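Local coordinates for protein trypanothione-dependent glyoxalase I (PDB 2C21) that is a nickel-binding glyoxalase I of the vicinal oxygen chelate type, built from paired beta-alpha-beta-beta-beta modules and assembled as a dimer, at residues A[27-32]-A[96-101]; A[102-107]-A[111-116]. All coordinates share one frame; numbering follows the deposited sequence.

Interaction 1. Residues A[27-32]-A[96-101]; sequences TERLGM and RKHDVP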
loop_
_atom_site.group_PDB
_atom_site.type_symbol
_atom_site.label_atom_id
_atom_site.label_comp_id
_atom_site.label_asym_id
_atom_site.label_seq_id
_atom_site.Cartn_x
_atom_site.Cartn_y
_atom_site.Cartn_z
ATOM N N THR A 27 -11.424 7.352 9.019
ATOM C CA THR A 27 -12.713 7.908 8.590
ATOM C C THR A 27 -12.816 9.414 8.862
ATOM O O THR A 27 -12.960 10.204 7.930
ATOM C CB THR A 27 -13.903 7.137 9.224
ATOM O OG1 THR A 27 -13.837 7.218 10.652
ATOM C CG2 THR A 27 -13.848 5.678 8.817
ATOM N N GLU A 28 -12.729 9.808 10.129
ATOM C CA GLU A 28 -12.960 11.206 10.507
ATOM C C GLU A 28 -11.816 12.134 10.098
ATOM O O GLU A 28 -12.063 13.254 9.651
ATOM C CB GLU A 28 -13.238 11.348 12.011
ATOM C CG GLU A 28 -14.463 10.562 12.496
ATOM C CD GLU A 28 -14.727 10.762 13.977
ATOM O OE1 GLU A 28 -13.953 11.504 14.624
ATOM O OE2 GLU A 28 -15.708 10.170 14.498
ATOM N N ARG A 29 -10.573 11.681 10.242
ATOM C CA ARG A 29 -9.429 12.530 9.874
ATOM C C ARG A 29 -9.090 12.456 8.381
ATOM O O ARG A 29 -8.701 13.459 7.801
ATOM C CB ARG A 29 -8.186 12.230 10.732
ATOM C CG ARG A 29 -8.418 12.280 12.253
ATOM C CD ARG A 29 -8.361 13.702 12.861
ATOM N NE ARG A 29 -9.321 14.638 12.266
ATOM C CZ ARG A 29 -10.598 14.786 12.631
ATOM N NH1 ARG A 29 -11.135 14.058 13.602
ATOM N NH2 ARG A 29 -11.354 15.672 12.001
ATOM N N LEU A 30 -9.236 11.288 7.754
ATOM C CA LEU A 30 -8.807 11.132 6.356
ATOM C C LEU A 30 -9.929 11.031 5.313
ATOM O O LEU A 30 -9.659 11.152 4.116
ATOM C CB LEU A 30 -7.803 9.972 6.234
ATOM C CG LEU A 30 -6.408 10.356 6.735
ATOM C CD1 LEU A 30 -5.522 9.167 6.964
ATOM C CD2 LEU A 30 -5.745 11.323 5.758
ATOM N N GLY A 31 -11.171 10.822 5.757
ATOM C CA GLY A 31 -12.332 10.775 4.852
ATOM C C GLY A 31 -12.604 9.439 4.159
ATOM O O GLY A 31 -13.389 9.381 3.213
ATOM N N MET A 32 -11.959 8.367 4.611
ATOM C CA MET A 32 -12.241 7.038 4.079
ATOM C C MET A 32 -13.563 6.548 4.653
ATOM O O MET A 32 -14.094 7.138 5.592
ATOM C CB MET A 32 -11.156 6.035 4.461
ATOM C CG MET A 32 -9.784 6.398 4.004
ATOM S SD MET A 32 -8.619 5.076 4.342
ATOM C CE MET A 32 -7.104 5.860 3.767
ATOM N N ARG A 96 -3.829 18.822 12.939
ATOM C CA ARG A 96 -3.182 19.395 14.120
ATOM C C ARG A 96 -4.215 19.815 15.187
ATOM O O ARG A 96 -3.943 19.708 16.387
ATOM C CB ARG A 96 -2.322 20.596 13.708
ATOM C CG ARG A 96 -1.245 20.994 14.712
ATOM C CD ARG A 96 -0.644 22.359 14.374
ATOM N NE ARG A 96 -0.108 22.421 13.012
ATOM C CZ ARG A 96 1.062 21.909 12.628
ATOM N NH1 ARG A 96 1.853 21.270 13.489
ATOM N NH2 ARG A 96 1.447 22.024 11.364
ATOM N N LYS A 97 -5.391 20.272 14.746
ATOM C CA LYS A 97 -6.500 20.579 15.669
ATOM C C LYS A 97 -6.922 19.367 16.513
ATOM O O LYS A 97 -7.284 19.508 17.681
ATOM C CB LYS A 97 -7.714 21.135 14.900
ATOM C CG LYS A 97 -8.901 21.548 15.780
ATOM C CD LYS A 97 -9.849 22.512 15.066
ATOM C CE LYS A 97 -11.005 22.947 15.992
ATOM N NZ LYS A 97 -11.543 24.329 15.733
ATOM N N HIS A 98 -6.858 18.181 15.918
ATOM C CA HIS A 98 -7.267 16.948 16.586
ATOM C C HIS A 98 -6.084 16.143 17.154
ATOM O O HIS A 98 -6.193 14.941 17.369
ATOM C CB HIS A 98 -8.135 16.125 15.624
ATOM C CG HIS A 98 -9.475 16.745 15.371
ATOM N ND1 HIS A 98 -9.666 17.763 14.460
ATOM C CD2 HIS A 98 -10.678 16.533 15.955
ATOM C CE1 HIS A 98 -10.934 18.139 14.481
ATOM N NE2 HIS A 98 -11.570 17.407 15.378
ATOM N N ASP A 99 -4.986 16.844 17.447
ATOM C CA ASP A 99 -3.782 16.295 18.090
ATOM C C ASP A 99 -3.073 15.198 17.293
ATOM O O ASP A 99 -2.365 14.384 17.884
ATOM C CB ASP A 99 -4.075 15.768 19.508
ATOM C CG ASP A 99 -4.586 16.835 20.447
ATOM O OD1 ASP A 99 -4.022 17.959 20.476
ATOM O OD2 ASP A 99 -5.544 16.529 21.190
ATOM N N VAL A 100 -3.246 15.175 15.972
ATOM C CA VAL A 100 -2.548 14.193 15.132
ATOM C C VAL A 100 -1.106 14.655 14.942
ATOM O O VAL A 100 -0.883 15.797 14.517
ATOM C CB VAL A 100 -3.205 14.049 13.754
ATOM C CG1 VAL A 100 -2.346 13.204 12.820
ATOM C CG2 VAL A 100 -4.582 13.427 13.886
ATOM N N PRO A 101 -0.121 13.789 15.261
ATOM C CA PRO A 101 1.273 14.212 15.088
ATOM C C PRO A 101 1.606 14.565 13.639
ATOM O O PRO A 101 1.304 13.789 12.726
ATOM C CB PRO A 101 2.074 12.988 15.550
ATOM C CG PRO A 101 1.126 12.203 16.404
ATOM C CD PRO A 101 -0.214 12.422 15.803
#
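Arg29 and His98 meet as a flat, parallel stack of guanidinium on imidazole where the C-terminal ends of helices 19-29 and 88-97 come close in a glyoxalase fold. The guanidinium of Arg29 covers one face of the His98 imidazole. The two planes are only 4° apart and their centres are 3.6 Å apart. Arg29 CZ sits over the middle of the ring. Arg29 NH1 comes down nearest to His98 CD2, at 3.4 Å, and Arg29 NH2 lies 3.5 Å from His98 CE1. No hydrogen bond joins the two segments.

The two side chains run at about a right angle to each other. The arginine chain bends at chi2 (-83°) and again at chi3 (58°), and presents its guanidinium flat to the imidazole. Both stacked groups also have polar partners in helix 88-97. Arg29 NH2 forms a salt bridge with Asp94 OD2, and His98 ND1 is hydrogen-bonded to the backbone oxygen of Asp94. Asp94 thus holds both stacked groups, one through its carboxylate and one through its backbone. Glu28 OE1 adds a long salt bridge to Arg29 NH1, at 3.9 Å, and is itself paired with Lys24.

His98 follows directly on helix 88-97, which ends in a Schellman motif with Asp99 as the positive-phi residue. The chain then turns so that Val100 points back toward helix 19-29, where it also touches Phe25. Next to the stack, Val100 CG2 packs against the aliphatic part of the arginine, 3.9 Å from Arg29 CD.

Interaction 2. Residues A[102-107]-A[111-116]; sequences IDYEDE and MAFVVD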
loop_
_atom_site.group_PDB
_atom_site.type_symbol
_atom_site.label_atom_id
_atom_site.label_comp_id
_atom_site.label_asym_id
_atom_site.label_seq_id
_atom_site.Cartn_x
_atom_site.Cartn_y
_atom_site.Cartn_z
ATOM N N ILE A 102 2.208 15.738 13.438
ATOM C CA ILE A 102 2.620 16.194 12.111
ATOM C C ILE A 102 4.141 16.073 12.036
ATOM O O ILE A 102 4.856 16.841 12.663
ATOM C CB ILE A 102 2.191 17.673 11.844
ATOM C CG1 ILE A 102 0.717 17.907 12.220
ATOM C CG2 ILE A 102 2.438 18.056 10.382
ATOM C CD1 ILE A 102 -0.266 16.956 11.548
ATOM N N ASP A 103 4.635 15.097 11.277
ATOM C CA ASP A 103 6.078 14.824 11.222
ATOM C C ASP A 103 6.806 15.804 10.296
ATOM O O ASP A 103 7.930 16.224 10.583
ATOM C CB ASP A 103 6.323 13.376 10.786
ATOM C CG ASP A 103 7.796 13.026 10.725
ATOM O OD1 ASP A 103 8.434 12.900 11.789
ATOM O OD2 ASP A 103 8.317 12.877 9.604
ATOM N N TYR A 104 6.148 16.185 9.203
ATOM C CA TYR A 104 6.727 17.092 8.214
ATOM C C TYR A 104 5.629 17.849 7.472
ATOM O O TYR A 104 4.568 17.298 7.206
ATOM C CB TYR A 104 7.569 16.294 7.210
ATOM C CG TYR A 104 8.100 17.105 6.046
ATOM C CD1 TYR A 104 9.206 17.944 6.200
ATOM C CD2 TYR A 104 7.510 17.021 4.785
ATOM C CE1 TYR A 104 9.705 18.686 5.131
ATOM C CE2 TYR A 104 7.995 17.770 3.711
ATOM C CZ TYR A 104 9.095 18.590 3.887
ATOM O OH TYR A 104 9.576 19.320 2.825
ATOM N N GLU A 105 5.903 19.108 7.140
ATOM C CA GLU A 105 4.982 19.947 6.385
ATOM C C GLU A 105 5.823 20.980 5.641
ATOM O O GLU A 105 6.488 21.787 6.283
ATOM C CB GLU A 105 4.018 20.644 7.357
ATOM C CG GLU A 105 2.762 21.265 6.722
ATOM C CD GLU A 105 2.124 22.354 7.597
ATOM O OE1 GLU A 105 1.297 23.141 7.080
ATOM O OE2 GLU A 105 2.456 22.432 8.800
ATOM N N ASP A 106 5.825 20.955 4.307
ATOM C CA ASP A 106 6.610 21.945 3.549
ATOM C C ASP A 106 5.881 23.284 3.462
ATOM O O ASP A 106 4.689 23.372 3.762
ATOM C CB ASP A 106 7.003 21.433 2.149
ATOM C CG ASP A 106 5.809 21.188 1.226
ATOM O OD1 ASP A 106 4.681 21.625 1.531
ATOM O OD2 ASP A 106 6.019 20.547 0.173
ATOM N N GLU A 107 6.608 24.316 3.049
ATOM C CA GLU A 107 6.044 25.657 2.901
ATOM C C GLU A 107 5.094 25.768 1.703
ATOM O O GLU A 107 4.172 26.591 1.712
ATOM C CB GLU A 107 7.161 26.710 2.746
ATOM C CG GLU A 107 7.547 27.468 4.023
ATOM C CD GLU A 107 8.625 26.770 4.840
ATOM O OE1 GLU A 107 8.423 25.595 5.218
ATOM O OE2 GLU A 107 9.668 27.410 5.118
ATOM N N MET A 111 3.372 18.691 0.036
ATOM C CA MET A 111 3.643 17.448 0.758
ATOM C C MET A 111 3.639 17.634 2.272
ATOM O O MET A 111 4.093 18.649 2.788
ATOM C CB MET A 111 5.001 16.912 0.304
ATOM C CG MET A 111 5.668 15.891 1.217
ATOM S SD MET A 111 7.252 15.312 0.546
ATOM C CE MET A 111 7.961 16.815 -0.115
ATOM N N ALA A 112 3.124 16.632 2.981
ATOM C CA ALA A 112 3.238 16.577 4.431
ATOM C C ALA A 112 3.265 15.135 4.862
ATOM O O ALA A 112 2.858 14.249 4.109
ATOM C CB ALA A 112 2.084 17.315 5.103
ATOM N N PHE A 113 3.780 14.902 6.061
ATOM C CA PHE A 113 3.734 13.584 6.669
ATOM C C PHE A 113 3.039 13.689 8.010
ATOM O O PHE A 113 3.393 14.534 8.831
ATOM C CB PHE A 113 5.140 13.012 6.858
ATOM C CG PHE A 113 5.660 12.285 5.660
ATOM C CD1 PHE A 113 6.452 12.937 4.725
ATOM C CD2 PHE A 113 5.359 10.937 5.462
ATOM C CE1 PHE A 113 6.934 12.261 3.610
ATOM C CE2 PHE A 113 5.849 10.248 4.341
ATOM C CZ PHE A 113 6.633 10.916 3.419
ATOM N N VAL A 114 2.048 12.816 8.210
ATOM C CA VAL A 114 1.334 12.692 9.476
ATOM C C VAL A 114 1.440 11.248 9.983
ATOM O O VAL A 114 1.781 10.334 9.223
ATOM C CB VAL A 114 -0.149 13.128 9.342
ATOM C CG1 VAL A 114 -0.234 14.523 8.713
ATOM C CG2 VAL A 114 -0.972 12.106 8.547
ATOM N N VAL A 115 1.149 11.055 11.267
ATOM C CA VAL A 115 1.328 9.760 11.912
ATOM C C VAL A 115 -0.010 9.236 12.427
ATOM O O VAL A 115 -0.755 9.965 13.090
ATOM C CB VAL A 115 2.356 9.855 13.057
ATOM C CG1 VAL A 115 2.754 8.453 13.535
ATOM C CG2 VAL A 115 3.591 10.630 12.592
ATOM N N ASP A 116 -0.330 7.979 12.100
ATOM C CA ASP A 116 -1.590 7.395 12.514
ATOM C C ASP A 116 -1.490 6.919 13.966
ATOM O O ASP A 116 -0.408 6.968 14.557
ATOM C CB ASP A 116 -2.066 6.322 11.495
ATOM C CG ASP A 116 -1.621 4.911 11.817
ATOM O OD1 ASP A 116 -0.723 4.688 12.669
ATOM O OD2 ASP A 116 -2.200 3.996 11.165
#
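Tyr104 and Met111 both set CG anti to the backbone N (chi1 174° and 162°), which brings ring and thioether together on a beta hairpin of strands 102-105 and 111-115. Met111 CG lies at the ring edge, in its plane, 3.9 Å from Tyr104 CE2. The methionine side chain bends at chi3, and Met111 CE comes equally close to Tyr104 CE2. The sulfur makes an oblique Met-aromatic contact.

A classic beta bulge interrupts the antiparallel pairing. Asp103 and Tyr104 both face Phe113, whose carbonyl oxygen accepts from both backbone nitrogens. The bond from Asp103 N is 2.8 Å long but bent, while that from Tyr104 N is straighter. Phe113 N returns a bond to Tyr104 O.

Ile102 and Val114 lie side by side on the face that also carries Glu105 and Ala112, and this face packs against helix 88-97. The other face carries Tyr104 and Phe113; Phe113 meets the nickel ligand His80 edge-to-face and touches the ligand Glu123. Near the turn, Asp106 N bonds to Met111 O at 3.3 Å. The Asp106 carboxylate has its main partner in Gly109 N, through OD1; its OD2 takes a weak bond from Met111 N, at 3.2 Å.

How the interactions relate
Along the chain, both segments of interaction 1 come before those of interaction 2, and their centres are 12 Å apart. Segment 96-101 leaves helix 88-97 and runs straight into strand 102-105, the outermost strand of its four-stranded sheet within this chain. Interaction 1 joins the ends of two helices, one from each half of the chain. Interaction 2 builds the hairpin on which the second helix rests. They also touch directly. In one of its two conformers, Arg96 forms a salt bridge with Glu105, and Pro101 O probably bonds to Val115 N. The hairpin pairs onward with strand 121-126, so it lies beside the strand that supplies the nickel ligand Glu123.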